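Local atomic coordinates of uncharacterized protein (Bacteroides caccae, PDB entry 3NO2), a protein that is of unknown function but folds as a six-bladed beta-propeller related in sequence to the Mal s 1 allergenic protein-like family. Residues R83-G88 against I101-M106; A216-L221 against L226-W231; P244-I249 against V255-N260. All coordinates share one frame; numbering follows the deposited sequence.

Contact 1: residues R83-G88 against I101-M106; sequences RILPDG and ILEVNM
L85 meets E103 side chain to side chain, the methyl CD1 of L85 standing 3.9 Å from CD of E103. The two side chains run at roughly a right angle, and CD1 is also close to the carboxylate oxygens, OE1 being nearly as near as the carbon. In E103, CG sits beside the backbone N (chi1 -64°) and the chain beyond it is extended, which carries the carboxylate out to the leucine. This buried pair is the closely packed part, although no direct hydrogen bond crosses the contact and the two segments bury only 158 Å² between them.

The side at the type I turn L85–G88, closed by G88 N to L85 O at 2.9 Å, is looser: partly exposed, water-mediated and conformationally mixed. A single water donates to both D87 OD2 (2.8 Å) and E103 OE1 (2.7 Å), bridging two oxygens of like charge 4.9 Å apart. Selenomethionine M106, bent at chi2 and chi3, brings CE towards G88 O and I84 CD1, but with two conformers modelled these approaches are doubtful.

E103 OE2 is hydrogen-bonded to Y138 OH and salt-bridged to K132 NZ, both in the next blade. Strands 78-84 and 99-104 are the first and third of their four-stranded blade, with strand 90-95 lying between them in the sheet, consistent with the sparse contact.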
ATOM      1  N   ARG A  83       6.141   1.583  -5.187  1.00  6.01           N
ATOM      2  CA  ARG A  83       6.994   1.177  -4.066  1.00  8.35           C
ATOM      3  C   ARG A  83       8.449   1.234  -4.500  1.00  8.62           C
ATOM      4  O   ARG A  83       8.774   1.266  -5.683  1.00  8.08           O
ATOM      5  CB  ARG A  83       6.631  -0.214  -3.547  1.00  8.17           C
ATOM      6  CG  ARG A  83       6.913  -1.309  -4.562  1.00  9.80           C
ATOM      7  CD  ARG A  83       6.751  -2.685  -3.992  1.00 12.55           C
ATOM      8  NE  ARG A  83       5.387  -2.979  -3.607  1.00 12.37           N
ATOM      9  CZ  ARG A  83       4.939  -3.094  -2.365  1.00  9.10           C
ATOM     10  NH1 ARG A  83       5.753  -2.947  -1.334  1.00 12.16           N
ATOM     11  NH2 ARG A  83       3.686  -3.416  -2.165  1.00 10.54           N
ATOM     12  N   ILE A  84       9.341   1.243  -3.513  1.00  8.56           N
ATOM     13  CA  ILE A  84      10.771   1.068  -3.729  1.00  7.96           C
ATOM     14  C   ILE A  84      11.136  -0.355  -3.358  1.00  8.69           C
ATOM     15  O   ILE A  84      10.853  -0.815  -2.227  1.00  9.87           O
ATOM     16  CB  ILE A  84      11.566   2.091  -2.929  1.00  9.00           C
ATOM     17  CG1 ILE A  84      11.195   3.519  -3.336  1.00  9.50           C
ATOM     18  CG2 ILE A  84      13.087   1.798  -3.058  1.00 11.21           C
ATOM     19  CD1 ILE A  84      11.554   3.938  -4.771  1.00  9.95           C
ATOM     20  N   LEU A  85      11.708  -1.071  -4.318  1.00  9.62           N
ATOM     21  CA  LEU A  85      12.114  -2.435  -4.125  1.00 11.41           C
ATOM     22  C   LEU A  85      13.412  -2.499  -3.286  1.00 11.94           C
ATOM     23  O   LEU A  85      14.124  -1.506  -3.157  1.00 12.00           O
ATOM     24  CB  LEU A  85      12.400  -3.064  -5.483  1.00  9.78           C
ATOM     25  CG  LEU A  85      11.195  -3.200  -6.410  1.00 10.81           C
ATOM     26  CD1 LEU A  85      11.657  -3.649  -7.776  1.00 13.67           C
ATOM     27  CD2 LEU A  85      10.140  -4.157  -5.804  1.00 11.64           C
ATOM     28  N   PRO A  86      13.680  -3.653  -2.694  1.00 13.60           N
ATOM     29  CA  PRO A  86      14.972  -3.815  -1.975  1.00 13.10           C
ATOM     30  C   PRO A  86      16.211  -3.447  -2.774  1.00 15.61           C
ATOM     31  O   PRO A  86      17.188  -2.978  -2.158  1.00 18.03           O
ATOM     32  CB  PRO A  86      14.972  -5.295  -1.601  1.00 16.48           C
ATOM     33  CG  PRO A  86      13.496  -5.651  -1.497  1.00 17.46           C
ATOM     34  CD  PRO A  86      12.781  -4.797  -2.537  1.00 14.87           C
ATOM     35  N   ASP A  87      16.179  -3.616  -4.087  1.00 13.05           N
ATOM     36  CA  ASP A  87      17.298  -3.217  -4.950  1.00 13.98           C
ATOM     37  C   ASP A  87      17.417  -1.694  -5.218  1.00 15.37           C
ATOM     38  O   ASP A  87      18.364  -1.264  -5.922  1.00 14.90           O
ATOM     39  CB  ASP A  87      17.317  -4.042  -6.226  1.00 14.57           C
ATOM     40  CG  ASP A  87      16.165  -3.719  -7.187  1.00 16.51           C
ATOM     41  OD1 ASP A  87      15.434  -2.734  -6.969  1.00 14.10           O
ATOM     42  OD2 ASP A  87      16.053  -4.468  -8.184  1.00 18.67           O
ATOM     43  N   GLY A  88      16.484  -0.892  -4.680  1.00 12.28           N
ATOM     44  CA  GLY A  88      16.484   0.531  -4.819  1.00 11.80           C
ATOM     45  C   GLY A  88      15.720   1.082  -6.032  1.00 10.41           C
ATOM     46  O   GLY A  88      15.470   2.281  -6.106  1.00 12.88           O
ATOM     47  N   ILE A 101       2.832  -3.538 -15.166  1.00  6.43           N
ATOM     48  CA  ILE A 101       3.834  -3.319 -14.129  1.00  6.17           C
ATOM     49  C   ILE A 101       5.103  -2.808 -14.799  1.00  6.89           C
ATOM     50  O   ILE A 101       5.519  -3.346 -15.844  1.00  7.39           O
ATOM     51  CB  ILE A 101       4.124  -4.640 -13.397  1.00  6.88           C
ATOM     52  CG1 ILE A 101       2.895  -5.152 -12.664  1.00  8.55           C
ATOM     53  CG2 ILE A 101       5.342  -4.508 -12.454  1.00  7.88           C
ATOM     54  CD1 ILE A 101       2.967  -6.661 -12.311  1.00  9.41           C
ATOM     55  N   LEU A 102       5.705  -1.778 -14.242  1.00  6.03           N
ATOM     56  CA  LEU A 102       7.001  -1.241 -14.688  1.00  6.18           C
ATOM     57  C   LEU A 102       7.944  -1.191 -13.511  1.00  7.63           C
ATOM     58  O   LEU A 102       7.575  -0.766 -12.403  1.00  7.99           O
ATOM     59  CB  LEU A 102       6.839   0.172 -15.232  1.00  7.23           C
ATOM     60  CG  LEU A 102       5.854   0.389 -16.380  1.00  6.25           C
ATOM     61  CD1 LEU A 102       5.700   1.919 -16.624  1.00 10.05           C
ATOM     62  CD2 LEU A 102       6.316  -0.380 -17.680  1.00  8.51           C
ATOM     63  N   GLU A 103       9.193  -1.594 -13.741  1.00  7.20           N
ATOM     64  CA  GLU A 103      10.289  -1.267 -12.825  1.00  8.01           C
ATOM     65  C   GLU A 103      11.034  -0.110 -13.443  1.00  6.83           C
ATOM     66  O   GLU A 103      11.249  -0.084 -14.660  1.00  7.97           O
ATOM     67  CB  GLU A 103      11.190  -2.488 -12.574  1.00  8.09           C
ATOM     68  CG  GLU A 103      10.426  -3.577 -11.873  1.00  8.34           C
ATOM     69  CD  GLU A 103      11.212  -4.783 -11.480  1.00 11.26           C
ATOM     70  OE1 GLU A 103      12.463  -4.704 -11.454  1.00 14.87           O
ATOM     71  OE2 GLU A 103      10.594  -5.823 -11.150  1.00 11.34           O
ATOM     72  N   VAL A 104      11.416   0.857 -12.635  1.00  7.73           N
ATOM     73  CA  VAL A 104      11.863   2.165 -13.124  1.00  8.36           C
ATOM     74  C   VAL A 104      13.064   2.593 -12.287  1.00 10.05           C
ATOM     75  O   VAL A 104      13.095   2.377 -11.069  1.00 10.76           O
ATOM     76  CB  VAL A 104      10.749   3.231 -12.982  1.00  9.73           C
ATOM     77  CG1 VAL A 104      11.147   4.599 -13.517  1.00 13.38           C
ATOM     78  CG2 VAL A 104       9.446   2.713 -13.691  1.00 10.90           C
ATOM     79  N   ASN A 105      14.096   3.150 -12.909  1.00  8.81           N
ATOM     80  CA  ASN A 105      15.232   3.642 -12.146  1.00 10.61           C
ATOM     81  C   ASN A 105      14.985   5.046 -11.639  1.00 11.02           C
ATOM     82  O   ASN A 105      13.927   5.641 -11.921  1.00 10.77           O
ATOM     83  CB  ASN A 105      16.566   3.488 -12.940  1.00 11.05           C
ATOM     84  CG  ASN A 105      16.659   4.366 -14.120  1.00 10.61           C
ATOM     85  OD1 ASN A 105      15.907   5.331 -14.330  1.00 11.00           O
ATOM     86  ND2 ASN A 105      17.642   4.017 -15.011  1.00 13.03           N
HETATM   87  N   MSE A 106      15.968   5.633 -10.951  0.50 12.06           N
HETATM   88  CA  MSE A 106      15.798   6.965 -10.360  0.50 13.33           C
HETATM   89  C   MSE A 106      15.731   8.082 -11.367  0.50 16.32           C
HETATM   90  O   MSE A 106      15.319   9.204 -11.050  0.50 17.63           O
HETATM   91  CB  MSE A 106      16.908   7.260  -9.355  0.50 14.75           C
HETATM   92  CG  MSE A 106      16.880   6.353  -8.151  0.50 12.69           C
HETATM   93 SE   MSE A 106      15.183   6.316  -7.176  0.37 13.74          SE
HETATM   94  CE  MSE A 106      14.320   4.692  -7.938  0.50  6.34           C
TER
HETATM   95  O   HOH W   1      14.710  -3.645 -10.497  1.00 23.68           O

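Contact 2: residues A216-L221 against L226-W231; sequences AQLFPL and LYICNW
This is the beta hairpin formed by the first two strands of a propeller blade, 214-220 and 226-231; the axes of 216-220 and 226-231 run antiparallel at 170° and come within 4.5 Å. Four backbone bonds tie it: F219 and Y227 form a hydrogen-bonded pair, F219 N reaching Y227 O at 2.9 Å and Y227 N reaching F219 O at 3.0 Å. Further along, A216 N binds C229 O and C229 N binds Q217 O, both at 3.0 Å.

On one face, L218 and I228 lie side by side pointing the same way, CD2 of L218 lying 3.9 Å from CG1 of I228. L226 turns its CG anti to the backbone N (chi1 -174°), and its CD1 lies against the F219-P220 peptide, 3.5 Å from P220 N, with L226 and P220 side by side. F188 of strand 187-191 packs on L218, L226 and I228, bringing the preceding blade against this face.

The other face carries F219 and Y227, with I271 of strand 270-274 touching both. The Y227 hydroxyl is hydrogen-bonded to K22 NZ, while Q217 OE1 is hydrogen-bonded to several groups, T270 OG1 foremost. CB of F219 comes to the edge of the Y227 ring, whereas L221 crosses that ring at about a right angle and sets its CD1 over the centre, a CH-pi contact 4.0 Å from the centroid and 9° off the normal.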
ATOM      1  N   ALA A 216      -5.934  -1.536   4.926  1.00  5.21           N
ATOM      2  CA  ALA A 216      -5.117  -1.029   3.801  1.00  5.11           C
ATOM      3  C   ALA A 216      -3.653  -1.452   4.070  1.00  4.83           C
ATOM      4  O   ALA A 216      -3.383  -2.565   4.544  1.00  5.91           O
ATOM      5  CB  ALA A 216      -5.354   0.453   3.560  1.00  5.80           C
ATOM      6  N   GLN A 217      -2.668  -0.607   3.810  1.00  5.49           N
ATOM      7  CA  GLN A 217      -1.302  -1.097   3.847  1.00  4.65           C
ATOM      8  C   GLN A 217      -0.902  -1.568   5.241  1.00  5.78           C
ATOM      9  O   GLN A 217      -1.189  -0.909   6.268  1.00  5.40           O
ATOM     10  CB  GLN A 217      -0.314  -0.030   3.367  1.00  6.02           C
ATOM     11  CG  GLN A 217       1.085  -0.572   3.088  1.00  5.71           C
ATOM     12  CD  GLN A 217       1.999   0.436   2.429  1.00  5.25           C
ATOM     13  OE1 GLN A 217       1.545   1.515   2.021  1.00  5.71           O
ATOM     14  NE2 GLN A 217       3.273   0.074   2.250  1.00  6.41           N
ATOM     15  N   LEU A 218      -0.154  -2.664   5.239  1.00  6.08           N
ATOM     16  CA  LEU A 218       0.506  -3.242   6.408  1.00  5.22           C
ATOM     17  C   LEU A 218       2.001  -3.043   6.251  1.00  7.15           C
ATOM     18  O   LEU A 218       2.543  -3.333   5.167  1.00  7.16           O
ATOM     19  CB  LEU A 218       0.184  -4.734   6.461  1.00  6.69           C
ATOM     20  CG  LEU A 218      -1.307  -5.117   6.434  1.00  6.67           C
ATOM     21  CD1 LEU A 218      -1.413  -6.668   6.334  1.00  8.90           C
ATOM     22  CD2 LEU A 218      -2.037  -4.595   7.649  1.00  8.55           C
ATOM     23  N   PHE A 219       2.685  -2.582   7.302  1.00  7.14           N
ATOM     24  CA  PHE A 219       4.091  -2.315   7.237  1.00  6.95           C
ATOM     25  C   PHE A 219       4.778  -2.997   8.412  1.00  7.80           C
ATOM     26  O   PHE A 219       4.791  -2.491   9.532  1.00  7.71           O
ATOM     27  CB  PHE A 219       4.409  -0.808   7.198  1.00  7.33           C
ATOM     28  CG  PHE A 219       5.764  -0.516   6.635  1.00 10.24           C
ATOM     29  CD1 PHE A 219       6.884  -0.683   7.395  1.00 12.98           C
ATOM     30  CD2 PHE A 219       5.871  -0.094   5.340  1.00 10.88           C
ATOM     31  CE1 PHE A 219       8.156  -0.423   6.816  1.00 13.62           C
ATOM     32  CE2 PHE A 219       7.133   0.140   4.773  1.00 15.19           C
ATOM     33  CZ  PHE A 219       8.224  -0.059   5.518  1.00 13.24           C
ATOM     34  N   PRO A 220       5.361  -4.168   8.144  1.00  8.99           N
ATOM     35  CA  PRO A 220       6.095  -4.890   9.228  1.00 10.23           C
ATOM     36  C   PRO A 220       7.318  -4.139   9.723  1.00 11.58           C
ATOM     37  O   PRO A 220       7.998  -3.496   8.934  1.00 12.09           O
ATOM     38  CB  PRO A 220       6.528  -6.195   8.533  1.00 11.09           C
ATOM     39  CG  PRO A 220       5.499  -6.407   7.453  1.00 11.17           C
ATOM     40  CD  PRO A 220       5.162  -5.026   6.945  1.00  8.68           C
ATOM     41  N   LEU A 221       7.518  -4.217  11.035  1.00 12.35           N
ATOM     42  CA  LEU A 221       8.588  -3.525  11.741  1.00 13.59           C
ATOM     43  C   LEU A 221       9.579  -4.543  12.293  1.00 16.22           C
ATOM     44  O   LEU A 221       9.226  -5.678  12.586  1.00 16.05           O
ATOM     45  CB  LEU A 221       8.028  -2.647  12.845  1.00 12.15           C
ATOM     46  CG  LEU A 221       7.075  -1.575  12.339  1.00 13.85           C
ATOM     47  CD1 LEU A 221       6.278  -0.965  13.501  1.00 18.37           C
ATOM     48  CD2 LEU A 221       7.860  -0.551  11.513  1.00 16.57           C
ATOM     49  N   LEU A 226       3.874  -4.018  13.738  1.00  9.82           N
ATOM     50  CA  LEU A 226       3.233  -3.790  12.444  1.00  9.36           C
ATOM     51  C   LEU A 226       2.461  -2.465  12.454  1.00  7.70           C
ATOM     52  O   LEU A 226       1.679  -2.231  13.376  1.00  8.74           O
ATOM     53  CB  LEU A 226       2.220  -4.945  12.210  1.00  9.97           C
ATOM     54  CG  LEU A 226       1.509  -5.043  10.877  1.00  9.36           C
ATOM     55  CD1 LEU A 226       2.536  -5.371   9.770  1.00 11.05           C
ATOM     56  CD2 LEU A 226       0.414  -6.110  10.883  1.00 11.18           C
ATOM     57  N   TYR A 227       2.643  -1.636  11.430  1.00  6.98           N
ATOM     58  CA  TYR A 227       1.698  -0.556  11.150  1.00  5.37           C
ATOM     59  C   TYR A 227       0.546  -1.081  10.340  1.00  5.75           C
ATOM     60  O   TYR A 227       0.752  -1.846   9.378  1.00  6.68           O
ATOM     61  CB  TYR A 227       2.344   0.606  10.381  1.00  6.41           C
ATOM     62  CG  TYR A 227       3.404   1.393  11.116  1.00  7.23           C
ATOM     63  CD1 TYR A 227       3.171   1.999  12.329  1.00  8.95           C
ATOM     64  CD2 TYR A 227       4.636   1.592  10.540  1.00  7.36           C
ATOM     65  CE1 TYR A 227       4.173   2.713  12.977  1.00 10.20           C
ATOM     66  CE2 TYR A 227       5.631   2.296  11.187  1.00 10.16           C
ATOM     67  CZ  TYR A 227       5.393   2.861  12.391  1.00  8.79           C
ATOM     68  OH  TYR A 227       6.392   3.604  13.044  1.00 10.87           O
ATOM     69  N   ILE A 228      -0.658  -0.641  10.693  1.00  6.43           N
ATOM     70  CA  ILE A 228      -1.883  -0.958   9.956  1.00  6.23           C
ATOM     71  C   ILE A 228      -2.560   0.355   9.623  1.00  4.53           C
ATOM     72  O   ILE A 228      -2.935   1.129  10.509  1.00  5.48           O
ATOM     73  CB  ILE A 228      -2.827  -1.851  10.771  1.00  6.01           C
ATOM     74  CG1 ILE A 228      -2.128  -3.114  11.244  1.00  7.63           C
ATOM     75  CG2 ILE A 228      -4.101  -2.133   9.958  1.00  8.07           C
ATOM     76  CD1 ILE A 228      -2.955  -3.924  12.270  1.00 10.42           C
ATOM     77  N   CYS A 229      -2.773   0.602   8.335  1.00  4.89           N
ATOM     78  CA  CYS A 229      -3.532   1.725   7.829  1.00  5.46           C
ATOM     79  C   CYS A 229      -5.029   1.338   7.861  1.00  5.69           C
ATOM     80  O   CYS A 229      -5.450   0.413   7.180  1.00  7.01           O
ATOM     81  CB  CYS A 229      -3.118   2.123   6.430  1.00  5.65           C
ATOM     82  SG  CYS A 229      -1.387   2.633   6.293  1.00  6.18           S
ATOM     83  N   ASN A 230      -5.769   2.019   8.733  1.00  5.26           N
ATOM     84  CA  ASN A 230      -7.144   1.658   9.067  1.00  5.40           C
ATOM     85  C   ASN A 230      -8.125   2.605   8.402  1.00  5.77           C
ATOM     86  O   ASN A 230      -8.627   3.543   9.007  1.00  5.74           O
ATOM     87  CB  ASN A 230      -7.296   1.726  10.596  1.00  5.12           C
ATOM     88  CG  ASN A 230      -8.577   1.116  11.097  1.00  7.05           C
ATOM     89  OD1 ASN A 230      -9.132   0.230  10.447  1.00  7.68           O
ATOM     90  ND2 ASN A 230      -9.099   1.598  12.238  1.00  7.03           N
ATOM     91  N   TRP A 231      -8.348   2.387   7.102  1.00  5.86           N
ATOM     92  CA  TRP A 231      -8.989   3.373   6.242  1.00  5.18           C
ATOM     93  C   TRP A 231     -10.508   3.304   6.421  1.00  6.14           C
ATOM     94  O   TRP A 231     -11.120   2.221   6.330  1.00  6.37           O
ATOM     95  CB  TRP A 231      -8.558   3.089   4.792  1.00  5.51           C
ATOM     96  CG  TRP A 231      -9.012   4.113   3.777  1.00  5.69           C
ATOM     97  CD1 TRP A 231      -8.407   5.300   3.471  1.00  5.72           C
ATOM     98  CD2 TRP A 231     -10.152   4.037   2.919  1.00  5.96           C
ATOM     99  NE1 TRP A 231      -9.090   5.953   2.498  1.00  5.95           N
ATOM    100  CE2 TRP A 231     -10.159   5.200   2.128  1.00  5.79           C
ATOM    101  CE3 TRP A 231     -11.129   3.081   2.712  1.00  7.55           C
ATOM    102  CZ2 TRP A 231     -11.118   5.428   1.164  1.00  7.77           C
ATOM    103  CZ3 TRP A 231     -12.117   3.324   1.730  1.00  8.05           C
ATOM    104  CH2 TRP A 231     -12.100   4.470   1.001  1.00  7.69           C
TER

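Contact 3: residues P244-I249 against V255-N260; sequences PQLVEI and VVWQLN
L246 and W257 meet with the leucine at the rim of the indole: CD2 of L246 lies in the ring plane, 3.7 Å from CZ3 of W257. The same methyl touches CD1 of L259 at 3.8 Å, L246 and L259 lying side by side and pointing the same way. E248 crosses W257 at about a right angle, its carboxylate plane turned 62° from the ring. With CG anti to N (chi1 -179°) and an extended chain, E248 also lays its CD against CG2 of V256, 3.8 Å away, while OE1 forms a salt bridge with K22 NZ; K22 and K25 both make cation-pi contacts with the indole.

On the reverse face V247 and V255 cross near a right angle, CG1 to CG1 at 4.0 Å. Q258 OE1 stands 3.4 Å from P244 CB and accepts a hydrogen bond from N260 ND2, which also binds K242 O.

Two bulges interrupt the pairing: Q245 and L246 both face L259, a classic bulge with a weak Q245 N to L259 O bond, and the register shifts between E248 and I249.

Strands 246-249 and 255-259 are third and fourth in the blade; 226-231 flanks 246-249 through backbone hydrogen bonds, and 255-259 is outermost within the chain.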
ATOM      1  N   PRO A 244      -8.865   5.116  15.213  1.00  6.33           N
ATOM      2  CA  PRO A 244      -7.599   5.600  14.675  1.00  7.26           C
ATOM      3  C   PRO A 244      -7.433   5.377  13.178  1.00  6.81           C
ATOM      4  O   PRO A 244      -7.817   4.336  12.624  1.00  5.81           O
ATOM      5  CB  PRO A 244      -6.551   4.792  15.438  1.00  7.15           C
ATOM      6  CG  PRO A 244      -7.271   3.549  15.890  1.00  7.52           C
ATOM      7  CD  PRO A 244      -8.676   4.014  16.184  1.00  7.19           C
ATOM      8  N   GLN A 245      -6.853   6.379  12.531  1.00  5.81           N
ATOM      9  CA  GLN A 245      -6.481   6.273  11.147  1.00  5.92           C
ATOM     10  C   GLN A 245      -5.337   5.306  10.911  1.00  5.54           C
ATOM     11  O   GLN A 245      -5.224   4.676   9.834  1.00  6.02           O
ATOM     12  CB  GLN A 245      -6.100   7.621  10.560  1.00  6.30           C
ATOM     13  CG  GLN A 245      -7.198   8.657  10.422  1.00  6.58           C
ATOM     14  CD  GLN A 245      -7.751   9.162  11.732  1.00  7.57           C
ATOM     15  OE1 GLN A 245      -6.965   9.448  12.650  1.00  7.39           O
ATOM     16  NE2 GLN A 245      -9.083   9.262  11.855  1.00  8.34           N
ATOM     17  N   LEU A 246      -4.467   5.163  11.885  1.00  6.78           N
ATOM     18  CA  LEU A 246      -3.220   4.444  11.760  1.00  5.41           C
ATOM     19  C   LEU A 246      -2.889   3.906  13.154  1.00  6.74           C
ATOM     20  O   LEU A 246      -2.990   4.628  14.137  1.00  6.84           O
ATOM     21  CB  LEU A 246      -2.113   5.374  11.253  1.00  6.03           C
ATOM     22  CG  LEU A 246      -0.724   4.794  11.234  1.00  6.37           C
ATOM     23  CD1 LEU A 246      -0.633   3.663  10.205  1.00  8.62           C
ATOM     24  CD2 LEU A 246       0.352   5.889  10.949  1.00  7.30           C
ATOM     25  N   VAL A 247      -2.555   2.610  13.242  1.00  6.04           N
ATOM     26  CA  VAL A 247      -2.070   2.013  14.485  1.00  5.96           C
ATOM     27  C   VAL A 247      -0.755   1.326  14.266  1.00  6.89           C
ATOM     28  O   VAL A 247      -0.447   0.836  13.162  1.00  7.36           O
ATOM     29  CB  VAL A 247      -3.083   1.011  15.109  1.00  6.90           C
ATOM     30  CG1 VAL A 247      -4.399   1.710  15.468  1.00  7.59           C
ATOM     31  CG2 VAL A 247      -3.336  -0.199  14.211  1.00  7.98           C
ATOM     32  N   GLU A 248       0.011   1.240  15.350  1.00  6.98           N
ATOM     33  CA  GLU A 248       1.139   0.335  15.483  1.00  6.87           C
ATOM     34  C   GLU A 248       0.711  -0.717  16.489  1.00  6.87           C
ATOM     35  O   GLU A 248       0.317  -0.382  17.617  1.00  7.52           O
ATOM     36  CB  GLU A 248       2.392   1.026  15.997  1.00  6.66           C
ATOM     37  CG  GLU A 248       3.590   0.109  16.120  1.00  8.46           C
ATOM     38  CD  GLU A 248       4.806   0.790  16.713  1.00 12.45           C
ATOM     39  OE1 GLU A 248       4.777   2.022  16.956  1.00 11.09           O
ATOM     40  OE2 GLU A 248       5.777   0.054  16.959  1.00 15.85           O
ATOM     41  N   ILE A 249       0.790  -1.993  16.095  1.00  7.73           N
ATOM     42  CA  ILE A 249       0.575  -3.096  17.010  1.00  8.90           C
ATOM     43  C   ILE A 249       1.932  -3.730  17.275  1.00  9.68           C
ATOM     44  O   ILE A 249       2.824  -3.776  16.420  1.00 11.64           O
ATOM     45  CB  ILE A 249      -0.489  -4.125  16.559  1.00 10.83           C
ATOM     46  CG1 ILE A 249      -0.131  -4.769  15.230  1.00 12.50           C
ATOM     47  CG2 ILE A 249      -1.917  -3.469  16.535  1.00 11.55           C
ATOM     48  CD1 ILE A 249      -0.930  -6.052  14.951  1.00 16.28           C
ATOM     49  N   VAL A 255      -2.296  -2.469  20.501  1.00  8.68           N
ATOM     50  CA  VAL A 255      -2.049  -1.149  19.941  1.00  7.49           C
ATOM     51  C   VAL A 255      -1.170  -0.366  20.918  1.00  6.84           C
ATOM     52  O   VAL A 255      -1.587  -0.099  22.066  1.00  9.08           O
ATOM     53  CB  VAL A 255      -3.333  -0.372  19.640  1.00  7.04           C
ATOM     54  CG1 VAL A 255      -3.035   1.051  19.189  1.00  8.53           C
ATOM     55  CG2 VAL A 255      -4.177  -1.080  18.557  1.00  8.87           C
ATOM     56  N   VAL A 256       0.046  -0.022  20.485  1.00  6.99           N
ATOM     57  CA  VAL A 256       1.039   0.669  21.289  1.00  7.05           C
ATOM     58  C   VAL A 256       1.190   2.137  20.940  1.00  8.10           C
ATOM     59  O   VAL A 256       1.790   2.912  21.701  1.00  8.48           O
ATOM     60  CB  VAL A 256       2.425  -0.047  21.290  1.00  8.57           C
ATOM     61  CG1 VAL A 256       2.280  -1.460  21.921  1.00 10.48           C
ATOM     62  CG2 VAL A 256       3.005  -0.089  19.891  1.00  8.95           C
ATOM     63  N   TRP A 257       0.689   2.535  19.778  1.00  6.95           N
ATOM     64  CA  TRP A 257       0.791   3.904  19.280  1.00  6.55           C
ATOM     65  C   TRP A 257      -0.271   4.089  18.188  1.00  6.53           C
ATOM     66  O   TRP A 257      -0.594   3.113  17.498  1.00  6.50           O
ATOM     67  CB  TRP A 257       2.207   4.202  18.761  1.00  8.27           C
ATOM     68  CG  TRP A 257       2.375   5.541  18.101  1.00  6.56           C
ATOM     69  CD1 TRP A 257       2.770   6.703  18.688  1.00  7.18           C
ATOM     70  CD2 TRP A 257       2.150   5.858  16.713  1.00  7.92           C
ATOM     71  NE1 TRP A 257       2.783   7.717  17.782  1.00  7.44           N
ATOM     72  CE2 TRP A 257       2.440   7.223  16.546  1.00  6.48           C
ATOM     73  CE3 TRP A 257       1.761   5.116  15.600  1.00  7.31           C
ATOM     74  CZ2 TRP A 257       2.346   7.853  15.329  1.00  7.18           C
ATOM     75  CZ3 TRP A 257       1.683   5.737  14.388  1.00  7.70           C
ATOM     76  CH2 TRP A 257       1.961   7.104  14.250  1.00  7.45           C
ATOM     77  N   GLN A 258      -0.840   5.284  18.062  1.00  6.16           N
ATOM     78  CA  GLN A 258      -1.821   5.511  17.034  1.00  6.81           C
ATOM     79  C   GLN A 258      -1.947   6.965  16.668  1.00  5.68           C
ATOM     80  O   GLN A 258      -1.622   7.843  17.474  1.00  6.12           O
ATOM     81  CB  GLN A 258      -3.205   4.989  17.480  1.00  6.75           C
ATOM     82  CG  GLN A 258      -3.810   5.743  18.689  1.00  6.25           C
ATOM     83  CD  GLN A 258      -5.025   5.038  19.189  1.00  6.90           C
ATOM     84  OE1 GLN A 258      -6.163   5.292  18.733  1.00  6.85           O
ATOM     85  NE2 GLN A 258      -4.823   4.126  20.171  1.00  5.92           N
ATOM     86  N   LEU A 259      -2.457   7.201  15.458  1.00  5.92           N
ATOM     87  CA  LEU A 259      -3.001   8.491  15.040  1.00  6.97           C
ATOM     88  C   LEU A 259      -4.509   8.389  15.069  1.00  5.99           C
ATOM     89  O   LEU A 259      -5.066   7.420  14.501  1.00  6.22           O
ATOM     90  CB  LEU A 259      -2.577   8.836  13.595  1.00  6.88           C
ATOM     91  CG  LEU A 259      -1.083   8.963  13.361  1.00  6.78           C
ATOM     92  CD1 LEU A 259      -0.818   9.335  11.897  1.00  8.40           C
ATOM     93  CD2 LEU A 259      -0.399   9.966  14.330  1.00  7.20           C
ATOM     94  N   ASN A 260      -5.170   9.309  15.752  1.00  6.13           N
ATOM     95  CA  ASN A 260      -6.601   9.229  15.984  1.00  6.81           C
ATOM     96  C   ASN A 260      -7.160  10.651  16.059  1.00  9.01           C
ATOM     97  O   ASN A 260      -7.408  11.201  17.149  1.00  8.52           O
ATOM     98  CB  ASN A 260      -6.889   8.440  17.278  1.00  6.51           C
ATOM     99  CG  ASN A 260      -8.349   8.068  17.432  1.00  8.42           C
ATOM    100  OD1 ASN A 260      -9.217   8.530  16.682  1.00  8.60           O
ATOM    101  ND2 ASN A 260      -8.630   7.184  18.379  1.00  9.61           N
TER
HETATM  102  O   HOH W   2     -10.647   9.493  14.463  1.00 10.57           O

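The contacts follow one another along the chain, contact 1 closing before contact 2 opens and contact 2 before contact 3. Contacts 2 and 3 belong to one antiparallel four-stranded blade, with centres 9 Å apart. The two middle strands of this sheet, 226-231 and 246-249, are joined by L226 O to I249 N and I228 N to V247 O, both 2.9 Å and probably hydrogen bonds. Contact 1 lies in the blade of strands 78-84, 90-95, 99-104 and 110-116, about 21 Å from contact 2 and 29 Å from contact 3 between centres, across the chain's centre from the latter. Contacts 2 and 3 thus span all four strands of one blade, while contact 1 reaches across another.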